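PDB 3LKV: ABC transporter substrate-binding protein from Vibrio cholerae, which probably serves as the periplasmic binding component of an ABC importer, capturing an amino acid or similar small solute, with phenylalanine held in its cleft. Local coordinates for residues A77-Q82 / E151-S156; F95-D100 / L120-P125; I143-N148 / Y198-N203; S14-H19 / K49-N54. All blocks are in the same frame, centred on the assembly; numbering follows the deposited sequence.

Contact 1 (A77-Q82 / E151-S156); sequences ATPTAQ and EANAVS. With PHE (phenylalanine), chain B.
The amide of Asn-153 and the carboxylate of the bound phenylalanine lie almost flat on one another: PHE C sits 3.5 Å above Asn-153 CG. Thr-78 CB comes obliquely at the OD1 edge, on the ligand's side of the plane, 3.5 Å from Asn-153 OD1. Asn-153 ND2 donates nearly in its own plane to Glu-151 OE1 (3.0 Å), meeting that carboxylate on its anti side, and also to the carbonyl of Ile-201, so its rotation is fixed; Thr-204 bonds to Glu-151 OE2, helping to hold the carboxylate. Having CG between the backbone N and the carbonyl carbon (chi1 43°) swings the Asn-153 amide under the ligand. Threonine contributes its hydroxyl: Thr-78 OG1 donates to PHE O at 2.7 Å, adding to the backbone bond from Thr-78 N to PHE OXT (2.8 Å). The hydroxyl stands beside the backbone N, which makes the pair possible. Farther out, a water 3.1 Å from Ala-152 N joins it to Gln-82 OE1, while Ala-104 O holds Gln-82 NE2. The start of helix 78-87 thus faces the anion, which its dipole probably stabilises, and the start of helix 152-167 adjoins it from the other domain, as in the interdomain cleft of periplasmic binding proteins.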
loop_
_atom_site.group_PDB
_atom_site.type_symbol
_atom_site.label_atom_id
_atom_site.label_comp_id
_atom_site.label_asym_id
_atom_site.label_seq_id
_atom_site.Cartn_x
_atom_site.Cartn_y
_atom_site.Cartn_z
ATOM N N ALA A 77 11.865 -15.372 -2.360
ATOM C CA ALA A 77 11.707 -16.822 -2.209
ATOM C C ALA A 77 12.222 -17.535 -3.455
ATOM O O ALA A 77 12.322 -16.961 -4.538
ATOM C CB ALA A 77 10.258 -17.241 -1.845
ATOM N N THR A 78 12.574 -18.798 -3.279
ATOM C CA THR A 78 13.350 -19.526 -4.282
ATOM C C THR A 78 12.632 -19.769 -5.608
ATOM O O THR A 78 13.203 -19.549 -6.677
ATOM C CB THR A 78 13.901 -20.851 -3.684
ATOM O OG1 THR A 78 14.883 -20.514 -2.698
ATOM C CG2 THR A 78 14.557 -21.709 -4.764
ATOM N N PRO A 79 11.384 -20.249 -5.556
ATOM C CA PRO A 79 10.733 -20.637 -6.830
ATOM C C PRO A 79 10.479 -19.419 -7.735
ATOM O O PRO A 79 10.679 -19.495 -8.929
ATOM C CB PRO A 79 9.434 -21.327 -6.395
ATOM C CG PRO A 79 9.583 -21.598 -4.961
ATOM C CD PRO A 79 10.586 -20.609 -4.391
ATOM N N THR A 80 10.167 -18.268 -7.160
ATOM C CA THR A 80 9.917 -17.075 -7.977
ATOM C C THR A 80 11.252 -16.535 -8.458
ATOM O O THR A 80 11.349 -16.144 -9.599
ATOM C CB THR A 80 9.114 -16.034 -7.192
ATOM O OG1 THR A 80 9.295 -16.278 -5.790
ATOM C CG2 THR A 80 7.594 -16.203 -7.489
ATOM N N ALA A 81 12.305 -16.622 -7.633
ATOM C CA ALA A 81 13.633 -16.214 -8.111
ATOM C C ALA A 81 14.063 -17.065 -9.278
ATOM O O ALA A 81 14.564 -16.544 -10.253
ATOM C CB ALA A 81 14.687 -16.243 -7.003
ATOM N N GLN A 82 13.836 -18.356 -9.184
ATOM C CA GLN A 82 14.213 -19.260 -10.219
ATOM C C GLN A 82 13.516 -18.933 -11.511
ATOM O O GLN A 82 14.153 -18.981 -12.592
ATOM C CB GLN A 82 13.914 -20.709 -9.832
ATOM C CG GLN A 82 14.900 -21.286 -8.785
ATOM C CD GLN A 82 14.543 -22.732 -8.445
ATOM O OE1 GLN A 82 13.405 -23.013 -8.152
ATOM N NE2 GLN A 82 15.518 -23.620 -8.433
ATOM N N GLU A 151 10.608 -27.747 -3.951
ATOM C CA GLU A 151 11.277 -26.523 -3.555
ATOM C C GLU A 151 12.759 -26.746 -3.262
ATOM O O GLU A 151 13.120 -27.364 -2.254
ATOM C CB GLU A 151 10.619 -25.954 -2.306
ATOM C CG GLU A 151 9.237 -25.336 -2.496
ATOM C CD GLU A 151 8.731 -24.620 -1.202
ATOM O OE1 GLU A 151 9.483 -23.877 -0.498
ATOM O OE2 GLU A 151 7.534 -24.785 -0.931
ATOM N N ALA A 152 13.626 -26.156 -4.075
ATOM C CA ALA A 152 15.060 -26.407 -3.927
ATOM C C ALA A 152 15.523 -25.975 -2.539
ATOM O O ALA A 152 16.469 -26.539 -1.978
ATOM C CB ALA A 152 15.912 -25.715 -5.063
ATOM N N ASN A 153 14.892 -24.954 -1.982
ATOM C CA ASN A 153 15.232 -24.587 -0.611
ATOM C C ASN A 153 15.005 -25.718 0.379
ATOM O O ASN A 153 15.860 -25.944 1.252
ATOM C CB ASN A 153 14.478 -23.349 -0.099
ATOM C CG ASN A 153 13.074 -23.365 -0.456
ATOM O OD1 ASN A 153 12.736 -23.394 -1.658
ATOM N ND2 ASN A 153 12.197 -23.353 0.555
ATOM N N ALA A 154 13.882 -26.440 0.220
ATOM C CA ALA A 154 13.565 -27.530 1.153
ATOM C C ALA A 154 14.582 -28.661 0.979
ATOM O O ALA A 154 15.038 -29.243 1.961
ATOM C CB ALA A 154 12.128 -28.052 0.955
ATOM N N VAL A 155 14.933 -28.955 -0.268
ATOM C CA VAL A 155 15.878 -30.018 -0.586
ATOM C C VAL A 155 17.221 -29.690 0.031
ATOM O O VAL A 155 17.790 -30.516 0.766
ATOM C CB VAL A 155 15.962 -30.285 -2.106
ATOM C CG1 VAL A 155 17.142 -31.311 -2.480
ATOM C CG2 VAL A 155 14.606 -30.824 -2.611
ATOM N N SER A 156 17.705 -28.464 -0.151
ATOM C CA SER A 156 18.979 -28.080 0.480
ATOM C C SER A 156 18.890 -28.214 2.006
ATOM O O SER A 156 19.809 -28.714 2.640
ATOM C CB SER A 156 19.352 -26.643 0.113
ATOM O OG SER A 156 19.447 -26.490 -1.285
HETATM N N PHE B . 13.957 -19.214 2.337
HETATM C CA PHE B . 12.669 -19.638 1.657
HETATM C C PHE B . 12.959 -19.876 0.150
HETATM O O PHE B . 14.166 -20.060 -0.185
HETATM C CB PHE B . 11.532 -18.635 1.898
HETATM C CG PHE B . 10.918 -18.741 3.291
HETATM C CD1 PHE B . 10.093 -19.831 3.625
HETATM C CD2 PHE B . 11.172 -17.794 4.258
HETATM C CE1 PHE B . 9.566 -19.957 4.870
HETATM C CE2 PHE B . 10.639 -17.906 5.506
HETATM C CZ PHE B . 9.841 -18.979 5.843
HETATM O OXT PHE B . 12.070 -19.931 -0.729
HETATM O O HOH W 1 12.398 -24.460 -6.376
#

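Contact 2 (F95-D100 / L120-P125); sequences FTAVTD and LSDLSP. With PHE (phenylalanine), chain B.
Edge-on, the ring of Phe-95 meets the backbone of Leu-120: its CD1 lies 3.5 Å from Leu-120 O, which is in the ring plane. Nearby, Leu-120 N donates to Phe-95 O (2.9 Å), joining the two neighbouring strands. The left-handed conformation of Ala-97 then turns the chain, its small CB packing on Tyr-243, and polar side chains take over. Ser-121 directs its hydroxyl across, OG lying 2.9 Å from both Val-98 O and Thr-99 O, so its one proton has two possible acceptors. Beyond it Asp-122 N bonds to Val-98 O at 3.0 Å, coming from above the carbonyl plane. With CG held between its backbone N and carbonyl carbon (chi1 65°), Asp-122 brings its carboxylate to the ligand's ammonium. Asp-122 OD2 accepts from PHE N at 2.8 Å, as does Thr-99 OG1, and Ala-97 O completes a three-way grip on this charge; Tyr-243 also bonds to Asp-122 OD2. The side chains of Thr-99 and Leu-123 cross at about a right angle, with CG2 of Thr-99 4.0 Å from CD1 of Leu-123. Neighbouring strands 93-98 and 117-121 of the parallel sheet carry this arrangement: helix 243-258 packs on Thr-96 and Leu-120, helix 78-87 on Phe-95 and Val-98, and helix 152-167 of the other domain on Thr-99 and Leu-123.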
loop_
_atom_site.group_PDB
_atom_site.type_symbol
_atom_site.label_atom_id
_atom_site.label_comp_id
_atom_site.label_asym_id
_atom_site.label_seq_id
_atom_site.Cartn_x
_atom_site.Cartn_y
_atom_site.Cartn_z
ATOM N N PHE A 95 17.649 -11.462 -5.617
ATOM C CA PHE A 95 16.791 -12.390 -4.913
ATOM C C PHE A 95 16.947 -12.094 -3.450
ATOM O O PHE A 95 17.930 -11.455 -3.012
ATOM C CB PHE A 95 17.147 -13.854 -5.191
ATOM C CG PHE A 95 18.592 -14.209 -4.871
ATOM C CD1 PHE A 95 18.997 -14.414 -3.569
ATOM C CD2 PHE A 95 19.508 -14.350 -5.869
ATOM C CE1 PHE A 95 20.282 -14.747 -3.280
ATOM C CE2 PHE A 95 20.834 -14.694 -5.598
ATOM C CZ PHE A 95 21.208 -14.887 -4.299
ATOM N N THR A 96 15.945 -12.519 -2.699
ATOM C CA THR A 96 15.911 -12.308 -1.295
ATOM C C THR A 96 15.122 -13.388 -0.587
ATOM O O THR A 96 14.259 -13.993 -1.138
ATOM C CB THR A 96 15.435 -10.876 -0.969
ATOM O OG1 THR A 96 15.668 -10.645 0.419
ATOM C CG2 THR A 96 13.940 -10.622 -1.307
ATOM N N ALA A 97 15.516 -13.677 0.635
ATOM C CA ALA A 97 14.962 -14.729 1.441
ATOM C C ALA A 97 15.050 -16.035 0.704
ATOM O O ALA A 97 14.109 -16.849 0.708
ATOM C CB ALA A 97 13.472 -14.388 1.870
ATOM N N VAL A 98 16.205 -16.240 0.061
ATOM C CA VAL A 98 16.480 -17.525 -0.603
ATOM C C VAL A 98 17.449 -18.371 0.239
ATOM O O VAL A 98 18.563 -17.943 0.585
ATOM C CB VAL A 98 17.043 -17.319 -1.994
ATOM C CG1 VAL A 98 17.682 -18.632 -2.507
ATOM C CG2 VAL A 98 15.940 -16.718 -2.936
ATOM N N THR A 99 17.034 -19.577 0.569
ATOM C CA THR A 99 17.747 -20.415 1.511
ATOM C C THR A 99 19.162 -20.789 1.010
ATOM O O THR A 99 20.153 -20.627 1.742
ATOM C CB THR A 99 16.920 -21.695 1.777
ATOM O OG1 THR A 99 15.779 -21.356 2.614
ATOM C CG2 THR A 99 17.795 -22.809 2.354
ATOM N N ASP A 100 19.257 -21.262 -0.225
ATOM C CA ASP A 100 20.551 -21.758 -0.794
ATOM C C ASP A 100 20.626 -21.439 -2.288
ATOM O O ASP A 100 20.219 -22.231 -3.155
ATOM C CB ASP A 100 20.671 -23.241 -0.566
ATOM C CG ASP A 100 21.871 -23.860 -1.273
ATOM O OD1 ASP A 100 22.780 -23.139 -1.711
ATOM O OD2 ASP A 100 21.872 -25.091 -1.417
ATOM N N LEU A 120 20.326 -11.858 -1.365
ATOM C CA LEU A 120 20.437 -12.203 0.051
ATOM C C LEU A 120 19.881 -13.601 0.336
ATOM O O LEU A 120 18.762 -13.955 -0.072
ATOM C CB LEU A 120 19.692 -11.187 0.884
ATOM C CG LEU A 120 20.435 -9.972 1.442
ATOM C CD1 LEU A 120 19.611 -8.652 1.636
ATOM C CD2 LEU A 120 21.029 -10.400 2.804
ATOM N N SER A 121 20.666 -14.369 1.076
ATOM C CA SER A 121 20.275 -15.684 1.513
ATOM C C SER A 121 19.834 -15.743 2.974
ATOM O O SER A 121 20.487 -15.122 3.842
ATOM C CB SER A 121 21.450 -16.647 1.326
ATOM O OG SER A 121 21.132 -17.884 1.948
ATOM N N ASP A 122 18.778 -16.526 3.254
ATOM C CA ASP A 122 18.307 -16.791 4.665
ATOM C C ASP A 122 18.577 -18.231 5.093
ATOM O O ASP A 122 17.727 -18.884 5.700
ATOM C CB ASP A 122 16.823 -16.467 4.894
ATOM C CG ASP A 122 15.880 -17.360 4.080
ATOM O OD1 ASP A 122 16.318 -17.790 3.009
ATOM O OD2 ASP A 122 14.708 -17.626 4.492
ATOM N N LEU A 123 19.773 -18.711 4.759
ATOM C CA LEU A 123 20.163 -20.088 5.020
ATOM C C LEU A 123 19.991 -20.387 6.503
ATOM O O LEU A 123 20.553 -19.691 7.276
ATOM C CB LEU A 123 21.610 -20.327 4.620
ATOM C CG LEU A 123 22.114 -21.736 4.992
ATOM C CD1 LEU A 123 21.269 -22.786 4.281
ATOM C CD2 LEU A 123 23.607 -21.930 4.665
ATOM N N SER A 124 19.147 -21.365 6.879
ATOM C CA SER A 124 18.898 -21.696 8.277
ATOM C C SER A 124 20.101 -22.366 8.920
ATOM O O SER A 124 20.717 -23.192 8.314
ATOM C CB SER A 124 17.772 -22.700 8.342
ATOM O OG SER A 124 16.584 -22.131 7.878
ATOM N N PRO A 125 20.419 -22.028 10.166
ATOM C CA PRO A 125 21.431 -22.811 10.888
ATOM C C PRO A 125 20.800 -24.104 11.448
ATOM O O PRO A 125 20.434 -24.204 12.640
ATOM C CB PRO A 125 21.838 -21.867 12.028
ATOM C CG PRO A 125 20.534 -21.111 12.332
ATOM C CD PRO A 125 19.717 -21.069 11.048
HETATM N N PHE B . 13.957 -19.214 2.337
HETATM C CA PHE B . 12.669 -19.638 1.657
HETATM C C PHE B . 12.959 -19.876 0.150
HETATM O O PHE B . 14.166 -20.060 -0.185
HETATM C CB PHE B . 11.532 -18.635 1.898
HETATM C CG PHE B . 10.918 -18.741 3.291
HETATM C CD1 PHE B . 10.093 -19.831 3.625
HETATM C CD2 PHE B . 11.172 -17.794 4.258
HETATM C CE1 PHE B . 9.566 -19.957 4.870
HETATM C CE2 PHE B . 10.639 -17.906 5.506
HETATM C CZ PHE B . 9.841 -18.979 5.843
HETATM O OXT PHE B . 12.070 -19.931 -0.729
HETATM O O HOH W 2 16.624 -21.244 5.223
#

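Contact 3 (I143-N148 / Y198-N203); sequences IGVVYN and YALIDN. With PHE (phenylalanine), chain B.
Tyr-198 and Gly-144 form the tight end of this parallel pair: Tyr-198 N donates to Gly-144 O at 2.8 Å, almost straight (171°). Beside the bond, Ile-143 CG2 rests 3.8 Å from Tyr-198 CB, and farther on Val-145 CG2 meets Leu-200 CD2 at 4.0 Å; the beta-branched Ile-143 and Val-145 suit the extended backbone. The Tyr-198 ring leads away to His-129. Past this point the strands part, and a water takes the place of direct backbone bonding, accepting from Val-146 N and donating to Tyr-198 O (2.8 Å). Farther along, a side chain rejoins the two segments. Asp-202, with CG anti to its backbone N (chi1 169°), extends OD2 to Asn-148 N at 2.9 Å and receives it on the syn side, while its OD1 caps helix 203-207 at Val-205. Aspartate thus serves two parts of the same chain, the end of strand 142-147 and the start of helix 203-207. Asn-203, in the first turn of that helix, gives ND2 to PHE OXT (2.9 Å). Strand 142-147 runs between strands 171-176 and 196-199; helix 152-167 packs on Tyr-147 and Tyr-198, whereas helix 209-218 packs on Val-146 and Ala-199, joined over Val-146 by helix 183-191.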
loop_
_atom_site.group_PDB
_atom_site.type_symbol
_atom_site.label_atom_id
_atom_site.label_comp_id
_atom_site.label_asym_id
_atom_site.label_seq_id
_atom_site.Cartn_x
_atom_site.Cartn_y
_atom_site.Cartn_z
ATOM N N ILE A 143 12.864 -36.835 15.103
ATOM C CA ILE A 143 12.421 -35.536 14.571
ATOM C C ILE A 143 11.627 -35.780 13.324
ATOM O O ILE A 143 12.102 -36.440 12.381
ATOM C CB ILE A 143 13.596 -34.599 14.301
ATOM C CG1 ILE A 143 14.282 -34.221 15.605
ATOM C CG2 ILE A 143 13.138 -33.300 13.585
ATOM C CD1 ILE A 143 15.554 -33.336 15.404
ATOM N N GLY A 144 10.413 -35.258 13.326
ATOM C CA GLY A 144 9.517 -35.345 12.178
ATOM C C GLY A 144 9.698 -34.114 11.314
ATOM O O GLY A 144 9.982 -33.015 11.835
ATOM N N VAL A 145 9.564 -34.281 10.001
ATOM C CA VAL A 145 9.686 -33.129 9.121
ATOM C C VAL A 145 8.862 -33.342 7.900
ATOM O O VAL A 145 8.799 -34.446 7.376
ATOM C CB VAL A 145 11.181 -32.794 8.782
ATOM C CG1 VAL A 145 11.881 -33.949 8.190
ATOM C CG2 VAL A 145 11.283 -31.563 7.832
ATOM N N VAL A 146 8.152 -32.303 7.495
ATOM C CA VAL A 146 7.363 -32.319 6.280
ATOM C C VAL A 146 8.007 -31.297 5.341
ATOM O O VAL A 146 8.362 -30.224 5.750
ATOM C CB VAL A 146 5.918 -31.879 6.572
ATOM C CG1 VAL A 146 5.094 -31.790 5.254
ATOM C CG2 VAL A 146 5.255 -32.883 7.580
ATOM N N TYR A 147 8.114 -31.626 4.076
ATOM C CA TYR A 147 8.722 -30.711 3.132
ATOM C C TYR A 147 8.235 -30.977 1.728
ATOM O O TYR A 147 7.604 -31.988 1.452
ATOM C CB TYR A 147 10.241 -30.819 3.201
ATOM C CG TYR A 147 10.791 -32.030 2.555
ATOM C CD1 TYR A 147 11.215 -32.002 1.228
ATOM C CD2 TYR A 147 10.941 -33.209 3.254
ATOM C CE1 TYR A 147 11.760 -33.131 0.632
ATOM C CE2 TYR A 147 11.471 -34.340 2.656
ATOM C CZ TYR A 147 11.871 -34.297 1.357
ATOM O OH TYR A 147 12.411 -35.411 0.773
ATOM N N ASN A 148 8.492 -30.012 0.867
ATOM C CA ASN A 148 8.061 -30.053 -0.533
ATOM C C ASN A 148 9.285 -30.268 -1.415
ATOM O O ASN A 148 10.142 -29.401 -1.525
ATOM C CB ASN A 148 7.324 -28.773 -0.950
ATOM C CG ASN A 148 6.803 -28.831 -2.412
ATOM O OD1 ASN A 148 7.196 -29.695 -3.208
ATOM N ND2 ASN A 148 5.876 -27.960 -2.722
ATOM N N TYR A 198 9.889 -30.521 13.152
ATOM C CA TYR A 198 10.703 -29.414 12.740
ATOM C C TYR A 198 10.009 -28.753 11.575
ATOM O O TYR A 198 9.926 -29.303 10.492
ATOM C CB TYR A 198 12.089 -29.905 12.315
ATOM C CG TYR A 198 13.044 -28.819 11.800
ATOM C CD1 TYR A 198 13.281 -27.682 12.530
ATOM C CD2 TYR A 198 13.731 -28.972 10.606
ATOM C CE1 TYR A 198 14.165 -26.725 12.107
ATOM C CE2 TYR A 198 14.649 -27.995 10.159
ATOM C CZ TYR A 198 14.858 -26.872 10.914
ATOM O OH TYR A 198 15.711 -25.883 10.491
ATOM N N ALA A 199 9.491 -27.557 11.807
ATOM C CA ALA A 199 8.805 -26.825 10.759
ATOM C C ALA A 199 9.902 -26.006 10.044
ATOM O O ALA A 199 10.393 -25.019 10.572
ATOM C CB ALA A 199 7.700 -25.906 11.362
ATOM N N LEU A 200 10.322 -26.445 8.876
ATOM C CA LEU A 200 11.434 -25.784 8.238
ATOM C C LEU A 200 11.041 -24.596 7.345
ATOM O O LEU A 200 9.857 -24.260 7.164
ATOM C CB LEU A 200 12.336 -26.791 7.510
ATOM C CG LEU A 200 11.794 -27.771 6.531
ATOM C CD1 LEU A 200 11.017 -27.012 5.622
ATOM C CD2 LEU A 200 12.913 -28.493 5.807
ATOM N N ILE A 201 12.088 -23.947 6.847
ATOM C CA ILE A 201 11.997 -22.840 5.895
ATOM C C ILE A 201 11.605 -23.387 4.526
ATOM O O ILE A 201 12.443 -23.577 3.602
ATOM C CB ILE A 201 13.310 -22.040 5.888
ATOM C CG1 ILE A 201 13.571 -21.502 7.289
ATOM C CG2 ILE A 201 13.322 -20.855 4.822
ATOM C CD1 ILE A 201 12.440 -20.598 7.877
ATOM N N ASP A 202 10.309 -23.615 4.416
ATOM C CA ASP A 202 9.697 -24.125 3.207
ATOM C C ASP A 202 8.402 -23.341 3.045
ATOM O O ASP A 202 7.644 -23.237 3.992
ATOM C CB ASP A 202 9.425 -25.614 3.437
ATOM C CG ASP A 202 8.553 -26.277 2.385
ATOM O OD1 ASP A 202 7.429 -25.770 2.085
ATOM O OD2 ASP A 202 8.995 -27.385 1.894
ATOM N N ASN A 203 8.144 -22.837 1.840
ATOM C CA ASN A 203 6.958 -22.021 1.556
ATOM C C ASN A 203 5.620 -22.750 1.640
ATOM O O ASN A 203 4.616 -22.181 2.035
ATOM C CB ASN A 203 7.119 -21.389 0.155
ATOM C CG ASN A 203 8.328 -20.463 0.091
ATOM O OD1 ASN A 203 8.321 -19.386 0.732
ATOM N ND2 ASN A 203 9.383 -20.882 -0.628
HETATM N N PHE B . 13.957 -19.214 2.337
HETATM C CA PHE B . 12.669 -19.638 1.657
HETATM C C PHE B . 12.959 -19.876 0.150
HETATM O O PHE B . 14.166 -20.060 -0.185
HETATM C CB PHE B . 11.532 -18.635 1.898
HETATM C CG PHE B . 10.918 -18.741 3.291
HETATM C CD1 PHE B . 10.093 -19.831 3.625
HETATM C CD2 PHE B . 11.172 -17.794 4.258
HETATM C CE1 PHE B . 9.566 -19.957 4.870
HETATM C CE2 PHE B . 10.639 -17.906 5.506
HETATM C CZ PHE B . 9.841 -18.979 5.843
HETATM O OXT PHE B . 12.070 -19.931 -0.729
HETATM O O HOH W 3 8.287 -29.350 8.256
#

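Contact 4 (S14-H19 / K49-N54); sequences SQIVEH and KTAQGN. With PHE (phenylalanine), chain B.
A beta-alpha-beta unit, strand 9-15, helix 20-35 and strand 44-50, brings Gln-15 beside Thr-50 at the end of the sheet that leads into the ligand cleft. Gln-15 N bonds to Lys-49 O, Ala-51 N returns to Gln-15 O at 2.9 Å, and Gly-53 N prolongs the ladder, 2.7 Å from Ile-16 O. That last bond reaches into a type I' turn from Ala-51 to Asn-54, where the positive phi (79°) suits Gly-53. Thr-50 begins the bend with an ST turn, OG1 accepting from Gln-52 N at 3.0 Å; its CG2 lies 3.7 Å from Glu-18 OE2, the side chains crossing at about a right angle while Glu-18 bonds to Tyr-48. With CG1 anti to the backbone N (chi1 -176°), Ile-16 brings CD1 back to Ala-51 CB, 4.0 Å away. The extended chain of Gln-15 carries NE2 to Val-17 O (2.9 Å), with Asp-23 also at NE2 and Arg-26 at OE1. From this loop His-19 brings CE1 within 3.5 Å of PHE CE1. Helix 78-87 packs on Ser-14 and Ile-16, helix 20-35 on Gln-15 and helix 55-66 on Lys-49, whose NZ bonds to Thr-8 of the second subunit, which adjoins strand 44-50, outermost in this chain.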
loop_
_atom_site.group_PDB
_atom_site.type_symbol
_atom_site.label_atom_id
_atom_site.label_comp_id
_atom_site.label_asym_id
_atom_site.label_seq_id
_atom_site.Cartn_x
_atom_site.Cartn_y
_atom_site.Cartn_z
ATOM N N SER A 14 8.407 -10.166 -7.399
ATOM C CA SER A 14 7.687 -11.397 -7.508
ATOM C C SER A 14 7.910 -12.271 -6.276
ATOM O O SER A 14 9.046 -12.520 -5.878
ATOM C CB SER A 14 8.228 -12.126 -8.708
ATOM O OG SER A 14 7.549 -13.363 -8.929
ATOM N N GLN A 15 6.824 -12.815 -5.737
ATOM C CA GLN A 15 6.822 -13.507 -4.443
ATOM C C GLN A 15 6.026 -14.769 -4.632
ATOM O O GLN A 15 4.917 -14.718 -5.194
ATOM C CB GLN A 15 6.125 -12.596 -3.434
ATOM C CG GLN A 15 6.231 -13.020 -2.073
ATOM C CD GLN A 15 5.588 -12.024 -1.103
ATOM O OE1 GLN A 15 5.883 -10.852 -1.148
ATOM N NE2 GLN A 15 4.754 -12.513 -0.215
ATOM N N ILE A 16 6.544 -15.914 -4.182
ATOM C CA ILE A 16 5.883 -17.177 -4.478
ATOM C C ILE A 16 4.462 -17.251 -3.892
ATOM O O ILE A 16 3.528 -17.800 -4.518
ATOM C CB ILE A 16 6.790 -18.381 -4.078
ATOM C CG1 ILE A 16 6.176 -19.715 -4.472
ATOM C CG2 ILE A 16 7.159 -18.342 -2.580
ATOM C CD1 ILE A 16 5.875 -19.920 -5.971
ATOM N N VAL A 17 4.302 -16.734 -2.676
ATOM C CA VAL A 17 3.029 -16.801 -1.976
ATOM C C VAL A 17 3.071 -15.764 -0.878
ATOM O O VAL A 17 4.153 -15.349 -0.430
ATOM C CB VAL A 17 2.732 -18.242 -1.425
ATOM C CG1 VAL A 17 3.567 -18.549 -0.185
ATOM C CG2 VAL A 17 1.212 -18.413 -1.080
ATOM N N GLU A 18 1.899 -15.298 -0.450
ATOM C CA GLU A 18 1.812 -14.443 0.774
ATOM C C GLU A 18 1.803 -15.301 2.028
ATOM O O GLU A 18 0.850 -15.976 2.297
ATOM C CB GLU A 18 0.567 -13.552 0.701
ATOM C CG GLU A 18 0.757 -12.605 -0.493
ATOM C CD GLU A 18 -0.390 -11.651 -0.792
ATOM O OE1 GLU A 18 -1.469 -11.765 -0.202
ATOM O OE2 GLU A 18 -0.184 -10.755 -1.659
ATOM N N HIS A 19 2.938 -15.356 2.723
ATOM C CA HIS A 19 2.974 -15.794 4.112
ATOM C C HIS A 19 3.782 -14.776 4.904
ATOM O O HIS A 19 4.531 -14.006 4.318
ATOM C CB HIS A 19 3.465 -17.259 4.272
ATOM C CG HIS A 19 4.870 -17.546 3.819
ATOM N ND1 HIS A 19 5.972 -17.285 4.599
ATOM C CD2 HIS A 19 5.341 -18.191 2.726
ATOM C CE1 HIS A 19 7.064 -17.705 3.981
ATOM N NE2 HIS A 19 6.710 -18.264 2.843
ATOM N N LYS A 49 3.648 -8.876 -7.591
ATOM C CA LYS A 49 2.748 -9.972 -7.944
ATOM C C LYS A 49 3.056 -11.184 -7.052
ATOM O O LYS A 49 4.247 -11.503 -6.823
ATOM C CB LYS A 49 2.915 -10.372 -9.407
ATOM C CG LYS A 49 2.291 -9.442 -10.510
ATOM C CD LYS A 49 0.746 -9.269 -10.363
ATOM C CE LYS A 49 0.038 -8.566 -11.611
ATOM N NZ LYS A 49 0.213 -9.457 -12.830
ATOM N N THR A 50 1.997 -11.873 -6.588
ATOM C CA THR A 50 2.177 -13.114 -5.890
ATOM C C THR A 50 1.773 -14.239 -6.834
ATOM O O THR A 50 0.804 -14.110 -7.572
ATOM C CB THR A 50 1.396 -13.226 -4.571
ATOM O OG1 THR A 50 1.417 -14.616 -4.174
ATOM C CG2 THR A 50 -0.082 -12.769 -4.725
ATOM N N ALA A 51 2.534 -15.335 -6.791
ATOM C CA ALA A 51 2.244 -16.503 -7.573
ATOM C C ALA A 51 1.221 -17.401 -6.913
ATOM O O ALA A 51 0.884 -18.448 -7.444
ATOM C CB ALA A 51 3.513 -17.288 -7.914
ATOM N N GLN A 52 0.721 -17.017 -5.760
ATOM C CA GLN A 52 -0.282 -17.808 -5.041
ATOM C C GLN A 52 0.136 -19.270 -4.872
ATOM O O GLN A 52 -0.652 -20.150 -4.975
ATOM C CB GLN A 52 -1.663 -17.689 -5.718
ATOM C CG GLN A 52 -2.056 -16.243 -5.993
ATOM C CD GLN A 52 -3.424 -16.112 -6.665
ATOM O OE1 GLN A 52 -3.527 -15.721 -7.812
ATOM N NE2 GLN A 52 -4.469 -16.460 -5.944
ATOM N N GLY A 53 1.402 -19.504 -4.634
ATOM C CA GLY A 53 1.903 -20.837 -4.366
ATOM C C GLY A 53 2.080 -21.668 -5.648
ATOM O O GLY A 53 2.550 -22.795 -5.567
ATOM N N ASN A 54 1.692 -21.114 -6.792
ATOM C CA ASN A 54 1.765 -21.838 -8.055
ATOM C C ASN A 54 3.088 -21.630 -8.784
ATOM O O ASN A 54 3.465 -20.501 -9.097
ATOM C CB ASN A 54 0.598 -21.445 -8.964
ATOM C CG ASN A 54 0.356 -22.454 -10.070
ATOM O OD1 ASN A 54 1.299 -22.990 -10.655
ATOM N ND2 ASN A 54 -0.911 -22.717 -10.364
HETATM N N PHE B . 13.957 -19.214 2.337
HETATM C CA PHE B . 12.669 -19.638 1.657
HETATM C C PHE B . 12.959 -19.876 0.150
HETATM O O PHE B . 14.166 -20.060 -0.185
HETATM C CB PHE B . 11.532 -18.635 1.898
HETATM C CG PHE B . 10.918 -18.741 3.291
HETATM C CD1 PHE B . 10.093 -19.831 3.625
HETATM C CD2 PHE B . 11.172 -17.794 4.258
HETATM C CE1 PHE B . 9.566 -19.957 4.870
HETATM C CE2 PHE B . 10.639 -17.906 5.506
HETATM C CZ PHE B . 9.841 -18.979 5.843
HETATM O OXT PHE B . 12.070 -19.931 -0.729
HETATM O O HOH W 4 -0.724 -15.537 -2.182
#

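All four contacts converge on the phenylalanine. Contact 1 joins the two domains across its carboxylate; contact 2, its centre 9 Å from that of contact 1, belongs to the domain that holds contact 4 and supplies the ammonium site. Contact 3 lies in the other domain, its centre 13 Å from that of contact 1, and is tied to it by Glu-151 OE1 and Asn-203 N (2.9 Å). Although the centres of contacts 3 and 4 are 19 Å apart, Asn-203 OD1 bonds to His-19 NE2 at 2.9 Å, a further bridge between the domains. Contacts 2 and 4 share one sheet without touching, their nearest atoms about 7 Å apart. Such bridging suggests a closed, ligand-bound state.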